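Long-range contacts in glycoside hydrolase family 81 (PDB 6FOP), which probably hydrolyses beta-1,3-glucans such as laminarin, as a family 81 glucanase of the Clostridium thermocellum cellulosome: residues K86-V91 with T166-N171; L58-K63 with P132-V137. One frame throughout, in Å; residues are numbered along the deposited sequence.

Contact 1. Residues K86-V91 with T166-N171; sequences KNDFTV and TINGVN
Asn168 reaches across to the carboxylate of Asp88, and its ND2 gives a hydrogen bond to Asp88 OD1 of 2.8 Å. The bond is nearly straight, 175° at the hydrogen, and the acceptor lies in the amide plane of Asn168. ND2 meets OD1 on the anti side, 20° out of the carboxylate plane. The syn lone pair of the same oxygen takes Lys86 NZ at 2.7 Å, a salt bridge within 86-91. Two donors therefore hold OD1, and the lysine charge probably favours the ionised carboxylate.

Water 1 adds a second link, accepting from Lys86 NZ at 2.8 Å and donating to Asn168 O. Lys86 bends at its last torsion, chi4 92°, which turns the ammonium toward the carboxylate. Beside the polar group, Ile167 CG2 packs on Asp88 CB at 3.7 Å. Val170 CG2 lies 3.9 Å from Asp88 OD2.

A type I' turn from Ile167 to Val170 presents Asn168. It is closed by Val170 N to Ile167 O and Ile167 N to Val170 O, so 162-167 and 170-175 form a tight beta hairpin. Asp88 OD2 is also bonded to Tyr172 OH and Lys71 N. Asp88 and Phe89 form a classic beta bulge opposite Val69 of strand 66-70. The contact thus joins the bulged start of strand 89-93, in the seven-strand sheet, to a hairpin of the eight-strand sheet.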
loop_
_atom_site.group_PDB
_atom_site.type_symbol
_atom_site.label_atom_id
_atom_site.label_comp_id
_atom_site.label_asym_id
_atom_site.label_seq_id
_atom_site.Cartn_x
_atom_site.Cartn_y
_atom_site.Cartn_z
ATOM N N LYS A 86 -3.768 20.517 11.144
ATOM C CA LYS A 86 -3.940 21.898 11.594
ATOM C C LYS A 86 -2.581 22.435 12.035
ATOM O O LYS A 86 -1.692 21.690 12.425
ATOM C CB LYS A 86 -4.989 22.004 12.726
ATOM C CG LYS A 86 -4.691 21.107 13.910
ATOM C CD LYS A 86 -5.180 21.603 15.232
ATOM C CE LYS A 86 -5.134 20.512 16.254
ATOM N NZ LYS A 86 -3.892 20.442 17.029
ATOM N N ASN A 87 -2.446 23.748 11.960
ATOM C CA ASN A 87 -1.242 24.477 12.384
ATOM C C ASN A 87 -1.242 24.707 13.884
ATOM O O ASN A 87 -2.001 25.557 14.386
ATOM C CB ASN A 87 -1.213 25.804 11.621
ATOM C CG ASN A 87 -0.016 26.672 11.937
ATOM O OD1 ASN A 87 1.108 26.225 11.964
ATOM N ND2 ASN A 87 -0.277 27.959 12.129
ATOM N N ASP A 88 -0.423 23.958 14.623
ATOM C CA ASP A 88 -0.202 24.287 16.034
ATOM C C ASP A 88 0.887 25.351 16.108
ATOM O O ASP A 88 0.763 26.314 16.879
ATOM C CB ASP A 88 0.158 23.029 16.850
ATOM C CG ASP A 88 -1.015 22.068 17.020
ATOM O OD1 ASP A 88 -2.191 22.515 17.034
ATOM O OD2 ASP A 88 -0.753 20.824 17.141
ATOM N N PHE A 89 1.953 25.204 15.333
ATOM C CA PHE A 89 2.934 26.287 15.173
ATOM C C PHE A 89 3.611 26.152 13.831
ATOM O O PHE A 89 3.737 25.028 13.279
ATOM C CB PHE A 89 3.977 26.329 16.304
ATOM C CG PHE A 89 4.708 25.052 16.497
ATOM C CD1 PHE A 89 5.897 24.814 15.795
ATOM C CD2 PHE A 89 4.271 24.115 17.408
ATOM C CE1 PHE A 89 6.607 23.641 15.988
ATOM C CE2 PHE A 89 4.959 22.935 17.597
ATOM C CZ PHE A 89 6.150 22.710 16.905
ATOM N N THR A 90 4.082 27.277 13.297
ATOM C CA THR A 90 4.850 27.279 12.080
ATOM C C THR A 90 6.326 27.519 12.426
ATOM O O THR A 90 6.663 28.473 13.149
ATOM C CB THR A 90 4.310 28.343 11.092
ATOM O OG1 THR A 90 2.995 27.951 10.652
ATOM C CG2 THR A 90 5.184 28.489 9.917
ATOM N N VAL A 91 7.193 26.650 11.921
ATOM C CA VAL A 91 8.632 26.809 12.041
ATOM C C VAL A 91 9.052 27.697 10.892
ATOM O O VAL A 91 9.108 27.265 9.748
ATOM C CB VAL A 91 9.359 25.454 11.986
ATOM C CG1 VAL A 91 10.872 25.628 12.017
ATOM C CG2 VAL A 91 8.922 24.560 13.136
ATOM N N THR A 166 2.564 24.019 25.533
ATOM C CA THR A 166 1.260 23.443 25.247
ATOM C C THR A 166 0.516 24.447 24.397
ATOM O O THR A 166 0.419 25.613 24.774
ATOM C CB THR A 166 0.476 23.129 26.514
ATOM O OG1 THR A 166 1.311 22.409 27.448
ATOM C CG2 THR A 166 -0.777 22.285 26.179
ATOM N N ILE A 167 0.009 23.993 23.243
ATOM C CA ILE A 167 -0.777 24.818 22.328
ATOM C C ILE A 167 -1.913 23.980 21.781
ATOM O O ILE A 167 -1.671 22.844 21.391
ATOM C CB ILE A 167 0.098 25.429 21.217
ATOM C CG1 ILE A 167 -0.651 26.504 20.435
ATOM C CG2 ILE A 167 0.682 24.390 20.279
ATOM C CD1 ILE A 167 -0.764 27.803 21.186
ATOM N N ASN A 168 -3.132 24.512 21.733
ATOM C CA ASN A 168 -4.290 23.733 21.282
ATOM C C ASN A 168 -4.452 22.401 22.034
ATOM O O ASN A 168 -4.908 21.408 21.464
ATOM C CB ASN A 168 -4.204 23.491 19.751
ATOM C CG ASN A 168 -4.264 24.784 18.953
ATOM O OD1 ASN A 168 -4.935 25.732 19.363
ATOM N ND2 ASN A 168 -3.567 24.840 17.825
ATOM N N GLY A 169 -4.041 22.352 23.298
ATOM C CA GLY A 169 -4.110 21.136 24.099
ATOM C C GLY A 169 -3.052 20.098 23.795
ATOM O O GLY A 169 -3.095 19.020 24.373
ATOM N N VAL A 170 -2.085 20.428 22.928
ATOM C CA VAL A 170 -1.042 19.502 22.503
ATOM C C VAL A 170 0.276 19.946 23.139
ATOM O O VAL A 170 0.651 21.127 23.046
ATOM C CB VAL A 170 -0.893 19.494 20.961
ATOM C CG1 VAL A 170 0.166 18.493 20.519
ATOM C CG2 VAL A 170 -2.223 19.160 20.292
ATOM N N ASN A 171 0.938 19.014 23.822
ATOM C CA ASN A 171 2.222 19.260 24.423
ATOM C C ASN A 171 3.352 19.025 23.446
ATOM O O ASN A 171 3.356 18.022 22.732
ATOM C CB ASN A 171 2.390 18.368 25.659
ATOM C CG ASN A 171 1.342 18.639 26.701
ATOM O OD1 ASN A 171 1.320 19.719 27.283
ATOM N ND2 ASN A 171 0.434 17.698 26.899
HETATM O O HOH W 1 -5.568 19.989 19.278
#

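Contact 2. Residues L58-K63 with P132-V137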
loop_
_atom_site.group_PDB
_atom_site.type_symbol
_atom_site.label_atom_id
_atom_site.label_comp_id
_atom_site.label_asym_id
_atom_site.label_seq_id
_atom_site.Cartn_x
_atom_site.Cartn_y
_atom_site.Cartn_z
ATOM N N LEU A 58 2.667 13.240 13.821
ATOM C CA LEU A 58 2.685 14.637 13.365
ATOM C C LEU A 58 2.174 14.819 11.952
ATOM O O LEU A 58 2.301 13.921 11.085
ATOM C CB LEU A 58 4.109 15.212 13.411
ATOM C CG LEU A 58 4.738 15.325 14.797
ATOM C CD1 LEU A 58 6.231 15.585 14.709
ATOM C CD2 LEU A 58 4.114 16.430 15.603
ATOM N N THR A 59 1.669 16.008 11.693
ATOM C CA THR A 59 1.362 16.435 10.348
ATOM C C THR A 59 2.008 17.767 10.072
ATOM O O THR A 59 2.279 18.546 11.005
ATOM C CB THR A 59 -0.151 16.463 10.069
ATOM O OG1 THR A 59 -0.762 17.491 10.843
ATOM C CG2 THR A 59 -0.809 15.126 10.427
ATOM N N PHE A 60 2.224 18.054 8.794
ATOM C CA PHE A 60 2.983 19.242 8.388
ATOM C C PHE A 60 2.378 19.894 7.167
ATOM O O PHE A 60 1.628 19.255 6.418
ATOM C CB PHE A 60 4.446 18.865 8.051
ATOM C CG PHE A 60 5.136 18.078 9.122
ATOM C CD1 PHE A 60 5.755 18.729 10.185
ATOM C CD2 PHE A 60 5.173 16.672 9.076
ATOM C CE1 PHE A 60 6.365 18.002 11.187
ATOM C CE2 PHE A 60 5.778 15.950 10.081
ATOM C CZ PHE A 60 6.406 16.625 11.133
ATOM N N LYS A 61 2.730 21.142 6.913
ATOM C CA LYS A 61 2.429 21.735 5.621
ATOM C C LYS A 61 3.420 22.829 5.331
ATOM O O LYS A 61 3.638 23.711 6.170
ATOM C CB LYS A 61 1.002 22.290 5.570
ATOM C CG LYS A 61 0.595 22.688 4.144
ATOM C CD LYS A 61 -0.812 23.250 4.038
ATOM C CE LYS A 61 -0.871 24.664 4.556
ATOM N NZ LYS A 61 -2.264 25.186 4.460
ATOM N N PHE A 62 4.016 22.800 4.144
ATOM C CA PHE A 62 4.938 23.865 3.720
ATOM C C PHE A 62 4.127 25.028 3.166
ATOM O O PHE A 62 3.087 24.829 2.551
ATOM C CB PHE A 62 5.919 23.341 2.665
ATOM C CG PHE A 62 6.895 22.333 3.216
ATOM C CD1 PHE A 62 6.556 20.986 3.294
ATOM C CD2 PHE A 62 8.160 22.735 3.668
ATOM C CE1 PHE A 62 7.435 20.069 3.826
ATOM C CE2 PHE A 62 9.035 21.808 4.208
ATOM C CZ PHE A 62 8.677 20.471 4.268
ATOM N N LYS A 63 4.594 26.243 3.448
ATOM C CA LYS A 63 4.000 27.495 2.951
ATOM C C LYS A 63 5.090 28.546 2.887
ATOM O O LYS A 63 6.214 28.287 3.297
ATOM C CB LYS A 63 2.818 27.937 3.822
ATOM C CG LYS A 63 3.173 28.197 5.275
ATOM C CD LYS A 63 1.947 28.553 6.087
ATOM C CE LYS A 63 2.309 28.926 7.522
ATOM N NZ LYS A 63 1.081 29.119 8.340
ATOM N N PRO A 132 7.867 10.800 16.684
ATOM C CA PRO A 132 7.253 11.972 17.347
ATOM C C PRO A 132 8.077 13.252 17.166
ATOM O O PRO A 132 7.655 14.300 17.643
ATOM C CB PRO A 132 7.247 11.540 18.819
ATOM C CG PRO A 132 8.447 10.717 18.945
ATOM C CD PRO A 132 8.545 9.929 17.661
ATOM N N TYR A 133 9.255 13.140 16.551
ATOM C CA TYR A 133 10.149 14.269 16.297
ATOM C C TYR A 133 10.028 14.815 14.894
ATOM O O TYR A 133 9.645 14.072 13.959
ATOM C CB TYR A 133 11.597 13.878 16.471
ATOM C CG TYR A 133 11.982 13.442 17.857
ATOM C CD1 TYR A 133 12.318 14.398 18.846
ATOM C CD2 TYR A 133 12.081 12.112 18.194
ATOM C CE1 TYR A 133 12.702 14.005 20.110
ATOM C CE2 TYR A 133 12.449 11.710 19.467
ATOM C CZ TYR A 133 12.770 12.677 20.432
ATOM O OH TYR A 133 13.177 12.230 21.681
ATOM N N ALA A 134 10.398 16.093 14.724
ATOM C CA ALA A 134 10.772 16.645 13.415
ATOM C C ALA A 134 12.083 17.395 13.639
ATOM O O ALA A 134 12.293 17.992 14.709
ATOM C CB ALA A 134 9.716 17.550 12.817
ATOM N N TYR A 135 12.972 17.307 12.664
ATOM C CA TYR A 135 14.351 17.781 12.804
ATOM C C TYR A 135 14.643 18.860 11.761
ATOM O O TYR A 135 14.213 18.750 10.617
ATOM C CB TYR A 135 15.332 16.631 12.604
ATOM C CG TYR A 135 15.024 15.370 13.405
ATOM C CD1 TYR A 135 15.325 15.259 14.737
ATOM C CD2 TYR A 135 14.404 14.286 12.794
ATOM C CE1 TYR A 135 15.064 14.128 15.459
ATOM C CE2 TYR A 135 14.127 13.138 13.507
ATOM C CZ TYR A 135 14.428 13.038 14.828
ATOM O OH TYR A 135 14.150 11.876 15.527
ATOM N N PHE A 136 15.391 19.898 12.171
ATOM C CA PHE A 136 15.624 21.051 11.324
ATOM C C PHE A 136 17.075 21.508 11.384
ATOM O O PHE A 136 17.711 21.433 12.444
ATOM C CB PHE A 136 14.731 22.228 11.758
ATOM C CG PHE A 136 13.246 21.904 11.806
ATOM C CD1 PHE A 136 12.673 21.384 12.947
ATOM C CD2 PHE A 136 12.452 22.107 10.689
ATOM C CE1 PHE A 136 11.319 21.053 12.981
ATOM C CE2 PHE A 136 11.103 21.778 10.717
ATOM C CZ PHE A 136 10.546 21.264 11.870
ATOM N N VAL A 137 17.555 22.017 10.243
ATOM C CA VAL A 137 18.850 22.703 10.193
ATOM C C VAL A 137 18.599 24.043 9.514
ATOM O O VAL A 137 17.957 24.112 8.464
ATOM C CB VAL A 137 19.899 21.879 9.426
ATOM C CG1 VAL A 137 21.170 22.716 9.187
ATOM C CG2 VAL A 137 20.246 20.638 10.226
#
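Leu58 CD1 lies against the carbonyl oxygens of Pro132 and Tyr133, 3.5 Å from Pro132 O and 3.8 Å from Tyr133 O. This one methyl thus rests on backbone at the start of strand 133-139. CG sits beside the backbone N (chi1 -64°), and the extended second torsion, chi2 167°, carries CD1 out toward 132-134. The same methyl is 4.4 Å from Ala134 CB, a looser apolar contact. Leu58 also touches Ile203 and Val205 of strand 200-206, next to 133-139 in its sheet. On its own side it touches Val69.

Thr59 makes no contact with 132-137; its OG1 is bonded to His85 ND1. Its backbone pairs with Gly70, which ties this end of 59-63 to strand 66-70.

Phe60 makes the second apolar contact. The CE1 and CZ corner of its ring meets the methyl of Ala134, with CE1 to CB at 3.8 Å. The methyl comes to the ring obliquely. Leu127 of strand 121-128 and Val69 of strand 66-70 also touch the ring, so both sheets pack on it.

Beyond Phe60, Phe62 does not reach 132-137; like Phe60 it touches Leu127. Lys61 and Lys63 lie on the other side of the strand, and Lys63 NZ has a salt bridge to Glu68 OE2.

The two sheets face each other here as in a beta sandwich. The side chains of Leu58, Phe60 and Ala134 contribute only carbon, and the Leu58 methyl lies against backbone carbonyl oxygens. No polar bond joins the two segments. The contact is therefore van der Waals packing, consistent with a hydrophobic core between the sheets.

Contacts 1 and 2 join the same two sheets at places whose centres are 12 Å apart. Segments 58-63 and 86-91 belong to the seven-strand sheet; 132-137 and 166-171 belong to the eight-strand sheet. Contact 2 is buried and apolar, while contact 1 is mainly polar and partly buried at a hairpin turn. Val91 CG2 and Phe136 CZ, 3.9 Å apart, bring the two contacts together. Lys63 NZ and Thr90 OG1 also come close, at 3.2 Å. Bound magnesium lies about 7 Å from the side chain of Asn87 and about 12 Å from that of Phe60.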